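Local atomic coordinates of bradavidin 2 (Bradyrhizobium japonicum, PDB entry 4GGR), a protein that probably binds biotin, as a secreted member of the avidin family built as an eight-stranded antiparallel beta barrel. Residues G32-T37 with G56-T61; G84-T89 with G108-R113. One frame throughout, in Å; residues are numbered along the deposited sequence.

How the contacts relate
Both contacts join neighbouring strands of one antiparallel barrel, yet they hold different hairpins. Contact 1 ties strand 33-39 to strand 51-59, and contact 2 ties strand 86-96 to strand 102-114. Their centres lie about 15 Å apart, and their nearest atoms about 7 Å apart, without touching. Contact 1 is a surface contact away from the biotin site. It is short and rests on backbone bonds, with a little aliphatic contact. Contact 2 is partly buried and has a longer ladder of bonds. It adds a threonine hydroxyl bond and a Met-aromatic contact on its buried side, and it holds the biotin-site residue Asp109.

Contact 1: G32-T37 with G56-T61; sequences GTIQGT and GSVSPT
Ile34 CG2 lies over one face of the Gly56-Ser57 peptide, 3.9 Å from Gly56 C. This is the open end of an antiparallel beta hairpin in the avidin-type barrel. Two flat peptide carbonyls, those of Gly32 and Gly56, each take an N-H from the opposite strand, from above the carbonyl plane. Val58 N reaches Gly32 O at 2.8 Å. Ile34 N reaches Gly56 O at 2.9 Å, and it stands 54° out of the carbonyl plane. The same two oxygens also take CA-H...O contacts. Ser57 CA lies 3.0 Å from Gly32 O, and Thr33 CA lies 3.3 Å from Gly56 O.

Thr33 and Ser57 form a non-hydrogen-bonded pair, with their side chains on one face of the sheet. Ile34 and Gly56 form the next, hydrogen-bonded pair. Its return bond, from Gly56 N to Ile34 O, is weak at 3.4 Å. The axes of these short strand segments run at 131°, well off a straight antiparallel pair, and the ladder between them is short. Farther into the hairpin, Gly36 bonds through its backbone with Ala54.

Gly32 has a left-handed backbone conformation just before its strand begins. Ile34 is the buried residue of the contact. Its CG2 branch continues from the Gly56 peptide to Val58, with Ile34 CG2 4.3 Å from Val58 CB. Both Ile34 and Val58 also touch Leu10, from the start of the modelled chain. Ile34 reaches Ile26 on strand 23-28, and Val58 reaches Leu63 on strand 62-69. Val58 CG1 sits between its own backbone N and carbonyl carbon (chi1 56°). That branch meets the backbone of Gly32, with Val58 CG1 3.7 Å from Gly32 CA.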
# COMPACT_ATOMS: atom_id res chain seq x y z
N GLY A 32 2.09 16.32 -4.86
CA GLY A 32 3.05 15.25 -4.64
C GLY A 32 2.83 14.43 -3.39
O GLY A 32 3.63 13.54 -3.10
N THR A 33 1.75 14.71 -2.67
CA THR A 33 1.47 14.02 -1.40
C THR A 33 0.16 13.24 -1.54
O THR A 33 -0.91 13.84 -1.61
CB THR A 33 1.33 15.04 -0.26
OG1 THR A 33 0.25 15.92 -0.57
CG2 THR A 33 2.61 15.86 -0.10
N ILE A 34 0.24 11.91 -1.60
CA ILE A 34 -0.95 11.12 -1.90
C ILE A 34 -1.73 10.88 -0.63
O ILE A 34 -1.15 10.70 0.44
CB ILE A 34 -0.66 9.73 -2.62
CG1 ILE A 34 -1.02 8.54 -1.73
CG2 ILE A 34 0.76 9.61 -3.17
CD1 ILE A 34 -1.87 7.53 -2.43
N GLN A 35 -3.05 10.89 -0.73
CA GLN A 35 -3.85 10.48 0.41
C GLN A 35 -4.83 9.43 -0.08
O GLN A 35 -5.43 9.55 -1.15
CB GLN A 35 -4.48 11.68 1.12
CG GLN A 35 -5.92 12.01 0.79
CD GLN A 35 -6.42 13.27 1.53
OE1 GLN A 35 -5.67 13.93 2.27
NE2 GLN A 35 -7.69 13.62 1.30
N GLY A 36 -4.94 8.37 0.69
CA GLY A 36 -5.64 7.23 0.18
C GLY A 36 -6.23 6.43 1.29
O GLY A 36 -6.09 6.77 2.47
N THR A 37 -6.88 5.34 0.91
CA THR A 37 -7.37 4.37 1.86
C THR A 37 -6.96 3.02 1.31
O THR A 37 -7.06 2.80 0.11
CB THR A 37 -8.89 4.43 1.96
OG1 THR A 37 -9.26 5.71 2.48
CG2 THR A 37 -9.39 3.42 2.91
N GLY A 56 1.64 9.08 1.46
CA GLY A 56 2.91 8.97 0.79
C GLY A 56 3.18 10.09 -0.16
O GLY A 56 2.58 11.17 -0.09
N SER A 57 4.11 9.84 -1.07
CA SER A 57 4.54 10.87 -1.98
C SER A 57 4.71 10.31 -3.37
O SER A 57 5.08 9.15 -3.53
CB SER A 57 5.85 11.46 -1.48
OG SER A 57 5.67 11.90 -0.14
N VAL A 58 4.43 11.16 -4.34
CA VAL A 58 4.60 10.84 -5.74
C VAL A 58 5.52 11.92 -6.33
O VAL A 58 5.51 13.07 -5.88
CB VAL A 58 3.21 10.75 -6.48
CG1 VAL A 58 2.40 12.04 -6.31
CG2 VAL A 58 3.37 10.39 -7.94
N SER A 59 6.35 11.54 -7.29
CA SER A 59 7.21 12.50 -7.97
C SER A 59 7.76 11.89 -9.27
O SER A 59 7.46 10.72 -9.58
CB SER A 59 8.35 12.96 -7.06
OG SER A 59 9.37 11.98 -6.96
N PRO A 60 8.55 12.69 -10.03
CA PRO A 60 9.33 12.22 -11.18
C PRO A 60 9.91 10.82 -10.93
O PRO A 60 9.61 9.89 -11.68
CB PRO A 60 10.47 13.25 -11.27
CG PRO A 60 10.19 14.30 -10.14
CD PRO A 60 8.74 14.13 -9.82
N THR A 61 10.71 10.69 -9.87
CA THR A 61 11.36 9.43 -9.45
C THR A 61 10.46 8.19 -9.17
O THR A 61 10.97 7.06 -9.06
CB THR A 61 12.23 9.70 -8.22
OG1 THR A 61 13.40 10.41 -8.65
CG2 THR A 61 12.67 8.40 -7.53

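Contact 2: G84-T89 with G108-R113; sequences GSQMPT and GDIFTR
Thr89 grips the backbone oxygen of Asp109 twice, through its N-H and through its hydroxyl. Thr89 OG1 donates to Asp109 O over 2.9 Å, from 49° above the carbonyl plane. The hydroxyl can turn back to this oxygen because OG1 lies between the backbone N and the carbonyl carbon of Thr89 (chi1 56°). Asp109 N returns a bond to Thr89 O at 2.9 Å.

Met87 and Phe111 form the next hydrogen-bonded pair of this antiparallel hairpin. Met87 N bonds to Phe111 O at 2.8 Å, and Phe111 N to Met87 O at 3.0 Å. Their side chains share the buried face with Thr89 and Asp109. Met87 SD lies 5.1 Å from the centroid of the Phe111 ring, 43° off the ring normal, an oblique Met-aromatic contact. The edge of that ring meets Met87 O and Thr89 OG1 near its plane.

The other face carries Gln86, Pro88, Ile110 and Thr112. Pro88 CB rests 4.3 Å from Ile110 CG1. Pro88 has no N-H, but it sits in a non-hydrogen-bonded pair and costs this ladder no bond. Beyond Gln86, Arg113 N bonds to Ser85 O at 2.8 Å.

Farther out, Trp78 meets the Phe111 ring edge-to-face, and its NE1 hydrogen-bonds to Asp109 OD2. Arg20 makes a salt bridge to Asp109 OD1, and Asn18 adds a weak bond to OD2. Asn18 and Asp109 both bind biotin. The bonds to Thr89 hold the Asp109 backbone in the barrel wall, while its carboxylate leads away to Trp78, Arg20 and Asn18. This is consistent with a carboxylate held ready for biotin, as in other avidins.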
# COMPACT_ATOMS: atom_id res chain seq x y z
N GLY A 84 1.08 3.40 -17.24
CA GLY A 84 -0.27 3.29 -17.76
C GLY A 84 -1.25 2.94 -16.67
O GLY A 84 -1.47 3.71 -15.72
N SER A 85 -1.80 1.75 -16.81
CA SER A 85 -2.84 1.23 -15.95
C SER A 85 -2.26 0.36 -14.81
O SER A 85 -3.02 -0.21 -14.03
CB SER A 85 -3.77 0.39 -16.86
OG SER A 85 -4.83 -0.24 -16.16
N GLN A 86 -0.94 0.25 -14.73
CA GLN A 86 -0.28 -0.67 -13.79
C GLN A 86 0.73 0.06 -12.94
O GLN A 86 1.35 0.99 -13.41
CB GLN A 86 0.40 -1.83 -14.53
CG GLN A 86 -0.64 -2.72 -15.27
CD GLN A 86 -0.36 -4.21 -15.21
OE1 GLN A 86 0.79 -4.65 -15.27
NE2 GLN A 86 -1.41 -4.99 -15.09
N MET A 87 0.87 -0.38 -11.69
CA MET A 87 1.77 0.22 -10.72
C MET A 87 2.57 -0.89 -10.06
O MET A 87 2.12 -1.48 -9.07
CB MET A 87 0.96 0.98 -9.66
CG MET A 87 1.76 1.60 -8.52
SD MET A 87 0.66 2.12 -7.14
CE MET A 87 -0.66 3.02 -7.92
N PRO A 88 3.75 -1.20 -10.60
CA PRO A 88 4.55 -2.25 -9.99
C PRO A 88 5.24 -1.67 -8.77
O PRO A 88 5.65 -0.52 -8.78
CB PRO A 88 5.59 -2.56 -11.09
CG PRO A 88 5.74 -1.30 -11.83
CD PRO A 88 4.38 -0.61 -11.79
N THR A 89 5.35 -2.47 -7.71
CA THR A 89 5.93 -1.99 -6.46
C THR A 89 6.77 -3.08 -5.82
O THR A 89 6.59 -4.30 -6.07
CB THR A 89 4.81 -1.62 -5.41
OG1 THR A 89 3.95 -2.76 -5.19
CG2 THR A 89 3.96 -0.51 -5.87
N GLY A 108 7.00 -8.13 -3.64
CA GLY A 108 6.63 -7.25 -4.75
C GLY A 108 5.12 -7.30 -4.92
O GLY A 108 4.48 -8.23 -4.47
N ASP A 109 4.56 -6.27 -5.54
CA ASP A 109 3.12 -6.15 -5.83
C ASP A 109 3.02 -5.44 -7.16
O ASP A 109 3.85 -4.59 -7.46
CB ASP A 109 2.41 -5.29 -4.78
CG ASP A 109 1.80 -6.09 -3.66
OD1 ASP A 109 1.51 -7.32 -3.83
OD2 ASP A 109 1.57 -5.48 -2.59
N ILE A 110 2.03 -5.81 -7.95
CA ILE A 110 1.61 -5.02 -9.10
C ILE A 110 0.13 -4.71 -8.87
O ILE A 110 -0.69 -5.64 -8.75
CB ILE A 110 1.77 -5.77 -10.43
CG1 ILE A 110 3.24 -6.16 -10.67
CG2 ILE A 110 1.26 -4.91 -11.59
CD1 ILE A 110 3.44 -6.89 -12.00
N PHE A 111 -0.18 -3.41 -8.72
CA PHE A 111 -1.54 -2.87 -8.56
C PHE A 111 -1.97 -2.50 -9.96
O PHE A 111 -1.19 -1.97 -10.73
CB PHE A 111 -1.50 -1.58 -7.70
CG PHE A 111 -1.29 -1.85 -6.24
CD1 PHE A 111 0.00 -2.01 -5.73
CD2 PHE A 111 -2.35 -2.01 -5.39
CE1 PHE A 111 0.21 -2.30 -4.36
CE2 PHE A 111 -2.18 -2.28 -4.02
CZ PHE A 111 -0.88 -2.42 -3.50
N THR A 112 -3.21 -2.81 -10.31
CA THR A 112 -3.68 -2.36 -11.61
C THR A 112 -4.94 -1.57 -11.39
O THR A 112 -5.75 -1.90 -10.52
CB THR A 112 -3.93 -3.53 -12.55
OG1 THR A 112 -5.02 -4.28 -12.04
CG2 THR A 112 -2.77 -4.44 -12.60
N ARG A 113 -5.06 -0.50 -12.16
CA ARG A 113 -6.18 0.39 -12.03
C ARG A 113 -7.48 -0.32 -12.39
O ARG A 113 -7.57 -1.05 -13.39
CB ARG A 113 -5.93 1.65 -12.86
CG ARG A 113 -7.12 2.53 -13.04
CD ARG A 113 -6.95 3.83 -12.38
NE ARG A 113 -6.64 4.85 -13.35
CZ ARG A 113 -7.35 5.96 -13.55
NH1 ARG A 113 -8.45 6.22 -12.85
NH2 ARG A 113 -6.94 6.81 -14.46